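Local coordinates for protein peptide methionine sulfoxide reductase MsrA (Corynebacterium diphtheriae, PDB 4D7L) that reduces the S-epimer of methionine sulfoxide, free or within proteins, back to methionine through cysteine thiol–disulfide chemistry, and so probably repairs oxidised proteins, at residues Q154-I159 with T193-P198; I66-G71 with V117-D122; L131-M136 with R174-H179. All coordinates share one frame; numbering follows the deposited sequence.

Contact 1: Q154-I159 with T193-P198; sequences QYRSAI and TTEILP. With CAC (cacodylate ion), chain D.
Arg156 and Glu195 form a salt bridge at the start of a parallel strand pair, the two strands of a right-handed beta-alpha-beta crossover made by strand 158-161, helix 166-186 and strand 195-198. Arg156 NE lies 2.9 Å from Glu195 OE1, which it meets on the syn side but 29° out of the carboxylate plane. The bond stays close to the guanidinium plane, although that plane and the carboxylate are turned 47° apart; the second contact, NH2 to OE2, is weak. Both chains are long enough to reach across: Arg156 runs extended from CG to NE, and Glu195 sends CG away from its backbone N (chi1 178°). Outside the pair, Asn112 O accepts from Arg156 NH2, while Tyr160 OH bonds to Glu195 OE2. Nearby, Tyr155 OH donates at 2.9 Å to O1 of a cacodylate ion, probably from the crystallisation liquor, which Tyr103 OH also holds.

Ser157 and Thr194 suit the strand entrance because their short hydroxyl side chains can meet directly, OG to OG1 at 2.8 Å; His139 NE2 also bonds to Ser157 OG. Farther along, Ile159 and Ile196 put beta-branched chains on the same sheet face, against Val177 of the crossover helix. In the parallel pattern, Ile159 N donates to Glu195 O at 2.9 Å, and Leu197 N to Ile159 O at 3.2 Å.

Contact 2: I66-G71 with V117-D122; sequences IYIGIG and VEVVYD
Glu118 OE2 is gripped by a water and by Arg58: the water donates to it at 2.8 Å and also lies 2.6 Å from Tyr67 OH, while Arg58 NE makes a salt bridge. Ser90 OG holds the other oxygen, OE1, so both carboxylate oxygens have protein partners. Tyr67 and Glu118 are a non-hydrogen-bonded pair of antiparallel strands 64-69 and 114-121, inside the mixed sheet of the MsrA fold. Their side chains rise together from one face, ring and carboxylate planes only 11° apart. Tyr67 CE2 touches Glu118 CG at 3.9 Å, and the water sits in the plane of the ring at its edge. Glu118 keeps pace with the long tyrosine because CG is anti to the backbone N (chi1 172°) and the chain stays extended.

On either side of this pair the backbones close two hydrogen-bonded pairs, Ile66 with Val119 and Ile68 with Val117. Val119 N reaches Ile66 O at 2.8 Å, and Val117 N reaches Ile68 O at the same distance. The opposite face is largely apolar. Ile66 CG2 rests on Val119 CB at 3.9 Å, and the ring of Tyr121 adds CE1 at 4.1 Å to that methyl. Beta-branched residues suit this face, which helices 73-81 and 128-137 cover.

The chemistry thus divides by face: mainly hydrocarbon fills the helix-covered side, whereas the other holds a carboxylate whose arginine and serine partners would probably favour its ionised form.

Contact 3: L131-M136 with R174-H179; sequences LVVKAM and REIVEH
Two helices that pack on the same face of the central mixed sheet, 128-137 and 166-186, meet here through Val132, Val133 and Met136 on one and Ile176 and Val177 on the other. The helix segments run in broadly the same direction, 38° apart, with their axes approaching to 10.1 Å. That spacing leaves room for medium-sized aliphatic chains between them, and the contact is made entirely by carbon and sulfur.

Met136 brings an unbranched chain that can fold, and it is modelled in two conformers. In one of them, bends at chi2 (-64°) and chi3 (-80°) turn its end across Val177, with SD beside CG2 and CE beside CG1, a detail to be taken with caution. Tyr180 and Pro141 are also neighbours of Met136.

Val132 uses CG1 to touch Val177 CG2 at 4.2 Å, and it packs on Ile66 of strand 64-69. Compact beta-branched side chains suit these positions: each offers methyls in more than one direction without a long flexible tail. Ile176 points toward the other helix, and its longer branch lays CD1 over Val132 CB. Its CG2 methyl serves two valines. Val133 CG2 lies 4.0 Å from it, the side chains crossing at about a right angle, and Val132 CG1 is nearer still, 3.7 Å from Ile176 CG2.

Along the chain, contact 2 closes before either of the others opens; contacts 1 and 3 then alternate, since helix 166-186 connects the strands of contact 1. Their centres lie 11 to 13 Å apart. Contacts 1 and 2 share the mixed sheet, where strands 158-161 and 64-69 are neighbours and Ala158 O accepts a probable hydrogen bond from Gly69 N. Contact 3 lies over that sheet: Val132 touches Ile159, Ala135 packs on Ile68, and Arg174 NH2 probably bonds to Ile196 O. The isoleucines and valines of the three contacts meet in an apolar layer between sheet and helices, with strand 64-69 leading directly to the predicted active-site residue, Cys72, here disulfide-bonded to Cys226.

Contact 1: Q154-I159 with T193-P198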
loop_
_atom_site.group_PDB
_atom_site.type_symbol
_atom_site.label_atom_id
_atom_site.label_comp_id
_atom_site.label_asym_id
_atom_site.label_seq_id
_atom_site.Cartn_x
_atom_site.Cartn_y
_atom_site.Cartn_z
ATOM N N GLN A 154 -0.637 -9.515 -5.019
ATOM C CA GLN A 154 -1.187 -8.511 -4.093
ATOM C C GLN A 154 -0.112 -7.959 -3.154
ATOM O O GLN A 154 -0.390 -7.075 -2.356
ATOM C CB GLN A 154 -2.364 -9.078 -3.263
ATOM C CG GLN A 154 -1.991 -10.097 -2.136
ATOM C CD GLN A 154 -1.997 -11.529 -2.636
ATOM O OE1 GLN A 154 -1.684 -11.776 -3.793
ATOM N NE2 GLN A 154 -2.338 -12.483 -1.757
ATOM N N TYR A 155 1.122 -8.444 -3.277
ATOM C CA TYR A 155 2.203 -7.925 -2.435
ATOM C C TYR A 155 3.214 -7.105 -3.234
ATOM O O TYR A 155 4.266 -6.736 -2.702
ATOM C CB TYR A 155 2.920 -9.077 -1.713
ATOM C CG TYR A 155 1.970 -9.805 -0.794
ATOM C CD1 TYR A 155 1.493 -9.188 0.355
ATOM C CD2 TYR A 155 1.517 -11.085 -1.102
ATOM C CE1 TYR A 155 0.590 -9.818 1.186
ATOM C CE2 TYR A 155 0.634 -11.740 -0.272
ATOM C CZ TYR A 155 0.163 -11.091 0.874
ATOM O OH TYR A 155 -0.739 -11.718 1.701
ATOM N N ARG A 156 2.901 -6.815 -4.498
ATOM C CA ARG A 156 3.870 -6.113 -5.352
ATOM C C ARG A 156 4.073 -4.651 -4.932
ATOM O O ARG A 156 3.205 -4.031 -4.322
ATOM C CB ARG A 156 3.444 -6.175 -6.832
ATOM C CG ARG A 156 2.185 -5.350 -7.222
ATOM C CD ARG A 156 1.794 -5.717 -8.672
ATOM N NE ARG A 156 0.701 -4.914 -9.226
ATOM C CZ ARG A 156 -0.594 -5.201 -9.082
ATOM N NH1 ARG A 156 -0.964 -6.239 -8.339
ATOM N NH2 ARG A 156 -1.526 -4.430 -9.651
ATOM N N SER A 157 5.231 -4.104 -5.290
ATOM C CA SER A 157 5.594 -2.729 -4.941
ATOM C C SER A 157 4.823 -1.731 -5.802
ATOM O O SER A 157 4.696 -1.949 -7.015
ATOM C CB SER A 157 7.104 -2.545 -5.145
ATOM O OG SER A 157 7.518 -1.239 -4.792
ATOM N N ALA A 158 4.286 -0.667 -5.201
ATOM C CA ALA A 158 3.531 0.320 -5.983
ATOM C C ALA A 158 3.506 1.699 -5.335
ATOM O O ALA A 158 3.592 1.837 -4.104
ATOM C CB ALA A 158 2.076 -0.165 -6.233
ATOM N N ILE A 159 3.405 2.714 -6.187
ATOM C CA ILE A 159 3.072 4.070 -5.762
ATOM C C ILE A 159 1.981 4.584 -6.695
ATOM O O ILE A 159 2.209 4.727 -7.903
ATOM C CB ILE A 159 4.275 5.028 -5.816
ATOM C CG1 ILE A 159 5.412 4.530 -4.917
ATOM C CG2 ILE A 159 3.846 6.447 -5.372
ATOM C CD1 ILE A 159 6.731 5.272 -5.137
ATOM N N THR A 193 10.991 -3.132 -9.579
ATOM C CA THR A 193 9.716 -3.607 -10.130
ATOM C C THR A 193 8.513 -2.747 -9.696
ATOM O O THR A 193 7.375 -3.014 -10.090
ATOM C CB THR A 193 9.452 -5.070 -9.707
ATOM O OG1 THR A 193 9.416 -5.150 -8.279
ATOM C CG2 THR A 193 10.557 -5.979 -10.225
ATOM N N THR A 194 8.758 -1.730 -8.871
ATOM C CA THR A 194 7.691 -0.809 -8.419
ATOM C C THR A 194 6.839 -0.275 -9.577
ATOM O O THR A 194 7.354 0.215 -10.558
ATOM C CB THR A 194 8.301 0.415 -7.676
ATOM O OG1 THR A 194 9.203 -0.045 -6.665
ATOM C CG2 THR A 194 7.204 1.308 -7.029
ATOM N N GLU A 195 5.530 -0.392 -9.437
ATOM C CA GLU A 195 4.544 0.104 -10.396
ATOM C C GLU A 195 4.137 1.539 -10.008
ATOM O O GLU A 195 3.699 1.756 -8.875
ATOM C CB GLU A 195 3.371 -0.875 -10.343
ATOM C CG GLU A 195 2.162 -0.666 -11.156
ATOM C CD GLU A 195 1.242 -1.850 -10.918
ATOM O OE1 GLU A 195 1.681 -3.006 -11.169
ATOM O OE2 GLU A 195 0.136 -1.643 -10.384
ATOM N N ILE A 196 4.324 2.525 -10.893
ATOM C CA ILE A 196 4.058 3.910 -10.528
ATOM C C ILE A 196 3.135 4.573 -11.551
ATOM O O ILE A 196 3.464 4.623 -12.739
ATOM C CB ILE A 196 5.364 4.749 -10.431
ATOM C CG1 ILE A 196 6.354 4.142 -9.431
ATOM C CG2 ILE A 196 5.044 6.191 -10.039
ATOM C CD1 ILE A 196 7.744 4.822 -9.499
ATOM N N LEU A 197 1.984 5.063 -11.103
ATOM C CA LEU A 197 1.030 5.746 -11.997
ATOM C C LEU A 197 -0.058 6.437 -11.176
ATOM O O LEU A 197 -0.237 6.127 -10.004
ATOM C CB LEU A 197 0.404 4.753 -12.997
ATOM C CG LEU A 197 -0.453 3.607 -12.453
ATOM C CD1 LEU A 197 -1.342 3.031 -13.554
ATOM C CD2 LEU A 197 0.415 2.488 -11.867
ATOM N N PRO A 198 -0.787 7.377 -11.785
ATOM C CA PRO A 198 -1.910 7.970 -11.048
ATOM C C PRO A 198 -2.925 6.889 -10.660
ATOM O O PRO A 198 -3.128 5.973 -11.448
ATOM C CB PRO A 198 -2.510 8.953 -12.052
ATOM C CG PRO A 198 -1.331 9.306 -12.978
ATOM C CD PRO A 198 -0.517 8.063 -13.068
HETATM AS AS CAC D . -1.610 -9.742 5.002
HETATM O O1 CAC D . -2.362 -10.163 3.490
HETATM O O2 CAC D . 0.116 -9.676 4.793
HETATM C C1 CAC D . -2.054 -11.096 6.352
HETATM C C2 CAC D . -2.265 -7.989 5.593
HETATM O O HOH W 1 6.925 -5.462 -7.139
HETATM O O HOH W 2 5.126 -3.870 -8.856
#

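Contact 2: I66-G71 with V117-D122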
loop_
_atom_site.group_PDB
_atom_site.type_symbol
_atom_site.label_atom_id
_atom_site.label_comp_id
_atom_site.label_asym_id
_atom_site.label_seq_id
_atom_site.Cartn_x
_atom_site.Cartn_y
_atom_site.Cartn_z
ATOM N N ILE A 66 -1.019 10.102 -0.867
ATOM C CA ILE A 66 -0.252 9.169 -1.692
ATOM C C ILE A 66 -0.629 7.733 -1.304
ATOM O O ILE A 66 -0.941 7.448 -0.142
ATOM C CB ILE A 66 1.278 9.415 -1.557
ATOM C CG1 ILE A 66 2.084 8.576 -2.565
ATOM C CG2 ILE A 66 1.761 9.244 -0.089
ATOM C CD1 ILE A 66 3.619 8.823 -2.454
ATOM N N TYR A 67 -0.638 6.840 -2.290
ATOM C CA TYR A 67 -1.013 5.448 -2.076
ATOM C C TYR A 67 0.213 4.562 -2.212
ATOM O O TYR A 67 0.876 4.570 -3.245
ATOM C CB TYR A 67 -2.093 5.013 -3.083
ATOM C CG TYR A 67 -3.366 5.803 -2.940
ATOM C CD1 TYR A 67 -3.537 6.993 -3.635
ATOM C CD2 TYR A 67 -4.381 5.387 -2.075
ATOM C CE1 TYR A 67 -4.699 7.749 -3.503
ATOM C CE2 TYR A 67 -5.553 6.138 -1.938
ATOM C CZ TYR A 67 -5.698 7.316 -2.658
ATOM O OH TYR A 67 -6.832 8.066 -2.532
ATOM N N ILE A 68 0.507 3.790 -1.173
ATOM C CA ILE A 68 1.773 3.073 -1.103
ATOM C C ILE A 68 1.578 1.582 -0.976
ATOM O O ILE A 68 0.843 1.122 -0.085
ATOM C CB ILE A 68 2.599 3.560 0.112
ATOM C CG1 ILE A 68 2.866 5.062 -0.004
ATOM C CG2 ILE A 68 3.913 2.765 0.249
ATOM C CD1 ILE A 68 3.683 5.412 -1.200
ATOM N N GLY A 69 2.254 0.825 -1.832
ATOM C CA GLY A 69 2.246 -0.624 -1.703
ATOM C C GLY A 69 3.646 -1.158 -1.457
ATOM O O GLY A 69 4.524 -1.031 -2.315
ATOM N N ILE A 70 3.881 -1.734 -0.281
ATOM C CA ILE A 70 5.214 -2.268 -0.001
ATOM C C ILE A 70 5.124 -3.642 0.632
ATOM O O ILE A 70 6.046 -4.069 1.322
ATOM C CB ILE A 70 6.026 -1.326 0.936
ATOM C CG1 ILE A 70 5.255 -1.083 2.239
ATOM C CG2 ILE A 70 6.299 -0.001 0.260
ATOM C CD1 ILE A 70 6.082 -0.376 3.334
ATOM N N GLY A 71 4.029 -4.348 0.378
ATOM C CA GLY A 71 3.848 -5.671 0.952
ATOM C C GLY A 71 2.745 -5.676 1.997
ATOM O O GLY A 71 1.816 -4.879 1.901
ATOM N N VAL A 117 -1.540 1.122 1.327
ATOM C CA VAL A 117 -1.780 2.074 2.393
ATOM C C VAL A 117 -2.107 3.430 1.794
ATOM O O VAL A 117 -1.319 3.973 1.008
ATOM C CB VAL A 117 -0.556 2.244 3.314
ATOM C CG1 VAL A 117 -0.875 3.244 4.468
ATOM C CG2 VAL A 117 -0.107 0.908 3.882
ATOM N N GLU A 118 -3.287 3.937 2.129
ATOM C CA GLU A 118 -3.667 5.312 1.840
ATOM C C GLU A 118 -2.971 6.197 2.874
ATOM O O GLU A 118 -3.198 6.037 4.066
ATOM C CB GLU A 118 -5.181 5.479 1.930
ATOM C CG GLU A 118 -5.649 6.950 1.825
ATOM C CD GLU A 118 -7.125 7.135 2.137
ATOM O OE1 GLU A 118 -7.705 6.325 2.904
ATOM O OE2 GLU A 118 -7.708 8.110 1.619
ATOM N N VAL A 119 -2.095 7.086 2.422
ATOM C CA VAL A 119 -1.358 7.966 3.319
ATOM C C VAL A 119 -1.780 9.414 3.077
ATOM O O VAL A 119 -1.504 9.990 2.023
ATOM C CB VAL A 119 0.151 7.830 3.112
ATOM C CG1 VAL A 119 0.909 8.710 4.111
ATOM C CG2 VAL A 119 0.559 6.386 3.262
ATOM N N VAL A 120 -2.474 9.985 4.040
ATOM C CA VAL A 120 -2.874 11.373 3.939
ATOM C C VAL A 120 -1.928 12.215 4.777
ATOM O O VAL A 120 -1.761 11.950 5.960
ATOM C CB VAL A 120 -4.302 11.575 4.419
ATOM C CG1 VAL A 120 -4.708 13.029 4.261
ATOM C CG2 VAL A 120 -5.249 10.654 3.631
ATOM N N TYR A 121 -1.327 13.244 4.187
ATOM C CA TYR A 121 -0.274 13.957 4.912
ATOM C C TYR A 121 -0.379 15.466 4.769
ATOM O O TYR A 121 -0.981 15.978 3.830
ATOM C CB TYR A 121 1.112 13.479 4.444
ATOM C CG TYR A 121 1.389 13.773 2.982
ATOM C CD1 TYR A 121 0.908 12.929 1.983
ATOM C CD2 TYR A 121 2.118 14.895 2.601
ATOM C CE1 TYR A 121 1.151 13.187 0.645
ATOM C CE2 TYR A 121 2.359 15.168 1.260
ATOM C CZ TYR A 121 1.878 14.308 0.291
ATOM O OH TYR A 121 2.109 14.587 -1.034
ATOM N N ASP A 122 0.219 16.159 5.737
ATOM C CA ASP A 122 0.341 17.606 5.738
ATOM C C ASP A 122 1.643 17.967 5.032
ATOM O O ASP A 122 2.725 17.731 5.577
ATOM C CB ASP A 122 0.359 18.144 7.179
ATOM C CG ASP A 122 0.481 19.676 7.249
ATOM O OD1 ASP A 122 0.813 20.333 6.229
ATOM O OD2 ASP A 122 0.281 20.214 8.356
HETATM O O HOH W 3 -8.830 7.499 -0.924
#

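Contact 3: L131-M136 with R174-H179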
loop_
_atom_site.group_PDB
_atom_site.type_symbol
_atom_site.label_atom_id
_atom_site.label_comp_id
_atom_site.label_asym_id
_atom_site.label_seq_id
_atom_site.Cartn_x
_atom_site.Cartn_y
_atom_site.Cartn_z
ATOM N N LEU A 131 8.057 10.880 1.591
ATOM C CA LEU A 131 7.239 9.684 1.766
ATOM C C LEU A 131 7.623 8.619 0.737
ATOM O O LEU A 131 7.607 7.422 1.040
ATOM C CB LEU A 131 5.738 10.035 1.666
ATOM C CG LEU A 131 5.217 10.885 2.846
ATOM C CD1 LEU A 131 3.799 11.332 2.589
ATOM C CD2 LEU A 131 5.265 10.057 4.138
ATOM N N VAL A 132 7.954 9.038 -0.482
ATOM C CA VAL A 132 8.430 8.054 -1.466
ATOM C C VAL A 132 9.726 7.406 -0.989
ATOM O O VAL A 132 9.893 6.178 -1.056
ATOM C CB VAL A 132 8.633 8.685 -2.881
ATOM C CG1 VAL A 132 9.325 7.698 -3.824
ATOM C CG2 VAL A 132 7.283 9.123 -3.480
ATOM N N VAL A 133 10.639 8.222 -0.477
ATOM C CA VAL A 133 11.919 7.701 0.023
ATOM C C VAL A 133 11.677 6.744 1.191
ATOM O O VAL A 133 12.281 5.659 1.265
ATOM C CB VAL A 133 12.866 8.850 0.460
ATOM C CG1 VAL A 133 14.042 8.314 1.283
ATOM C CG2 VAL A 133 13.367 9.623 -0.763
ATOM N N LYS A 134 10.767 7.122 2.086
ATOM C CA LYS A 134 10.472 6.268 3.233
ATOM C C LYS A 134 9.941 4.909 2.780
ATOM O O LYS A 134 10.349 3.876 3.295
ATOM C CB LYS A 134 9.457 6.921 4.166
ATOM C CG LYS A 134 9.364 6.189 5.499
ATOM C CD LYS A 134 8.414 6.889 6.432
ATOM C CE LYS A 134 9.136 7.478 7.617
ATOM N NZ LYS A 134 9.289 6.482 8.713
ATOM N N ALA A 135 9.035 4.917 1.812
ATOM C CA ALA A 135 8.534 3.660 1.246
ATOM C C ALA A 135 9.656 2.824 0.625
ATOM O O ALA A 135 9.740 1.614 0.859
ATOM C CB ALA A 135 7.484 3.931 0.221
ATOM N N MET A 136 10.494 3.461 -0.193
ATOM C CA MET A 136 11.601 2.763 -0.858
ATOM C C MET A 136 12.533 2.100 0.160
ATOM O O MET A 136 12.986 0.968 -0.038
ATOM C CB MET A 136 12.408 3.720 -1.749
ATOM C CG MET A 136 11.788 3.929 -3.128
ATOM S SD MET A 136 11.747 2.421 -4.135
ATOM C CE MET A 136 13.425 2.331 -4.753
ATOM N N ARG A 174 8.822 8.485 -10.099
ATOM C CA ARG A 174 9.707 7.748 -10.988
ATOM C C ARG A 174 11.145 8.257 -10.899
ATOM O O ARG A 174 12.078 7.451 -10.940
ATOM C CB ARG A 174 9.213 7.816 -12.435
ATOM C CG ARG A 174 7.875 7.072 -12.635
ATOM C CD ARG A 174 7.389 7.140 -14.095
ATOM N NE ARG A 174 5.995 6.676 -14.151
ATOM C CZ ARG A 174 4.973 7.448 -14.492
ATOM N NH1 ARG A 174 5.198 8.712 -14.830
ATOM N NH2 ARG A 174 3.733 6.958 -14.491
ATOM N N GLU A 175 11.330 9.575 -10.820
ATOM C CA GLU A 175 12.685 10.122 -10.698
ATOM C C GLU A 175 13.357 9.694 -9.404
ATOM O O GLU A 175 14.559 9.456 -9.368
ATOM C CB GLU A 175 12.734 11.654 -10.782
ATOM C CG GLU A 175 12.576 12.171 -12.185
ATOM C CD GLU A 175 12.758 13.679 -12.302
ATOM O OE1 GLU A 175 13.614 14.269 -11.582
ATOM O OE2 GLU A 175 11.982 14.273 -13.076
ATOM N N ILE A 176 12.608 9.725 -8.313
ATOM C CA ILE A 176 13.170 9.296 -7.048
ATOM C C ILE A 176 13.476 7.818 -7.151
ATOM O O ILE A 176 14.587 7.372 -6.867
ATOM C CB ILE A 176 12.226 9.569 -5.883
ATOM C CG1 ILE A 176 12.080 11.069 -5.668
ATOM C CG2 ILE A 176 12.741 8.925 -4.611
ATOM C CD1 ILE A 176 10.967 11.445 -4.699
ATOM N N VAL A 177 12.511 7.053 -7.645
ATOM C CA VAL A 177 12.691 5.620 -7.642
ATOM C C VAL A 177 13.854 5.253 -8.555
ATOM O O VAL A 177 14.682 4.420 -8.204
ATOM C CB VAL A 177 11.371 4.899 -8.026
ATOM C CG1 VAL A 177 11.605 3.435 -8.247
ATOM C CG2 VAL A 177 10.352 5.095 -6.900
ATOM N N GLU A 178 13.976 5.925 -9.690
ATOM C CA GLU A 178 15.059 5.635 -10.613
ATOM C C GLU A 178 16.445 5.973 -10.065
ATOM O O GLU A 178 17.448 5.387 -10.486
ATOM C CB GLU A 178 14.847 6.390 -11.934
ATOM N N HIS A 179 16.499 6.907 -9.121
ATOM C CA HIS A 179 17.751 7.261 -8.461
ATOM C C HIS A 179 18.293 6.126 -7.574
ATOM O O HIS A 179 19.485 6.084 -7.260
ATOM C CB HIS A 179 17.537 8.522 -7.624
ATOM C CG HIS A 179 18.763 9.359 -7.451
ATOM N ND1 HIS A 179 19.357 10.037 -8.496
ATOM C CD2 HIS A 179 19.495 9.651 -6.348
ATOM C CE1 HIS A 179 20.407 10.701 -8.046
ATOM N NE2 HIS A 179 20.511 10.487 -6.745
#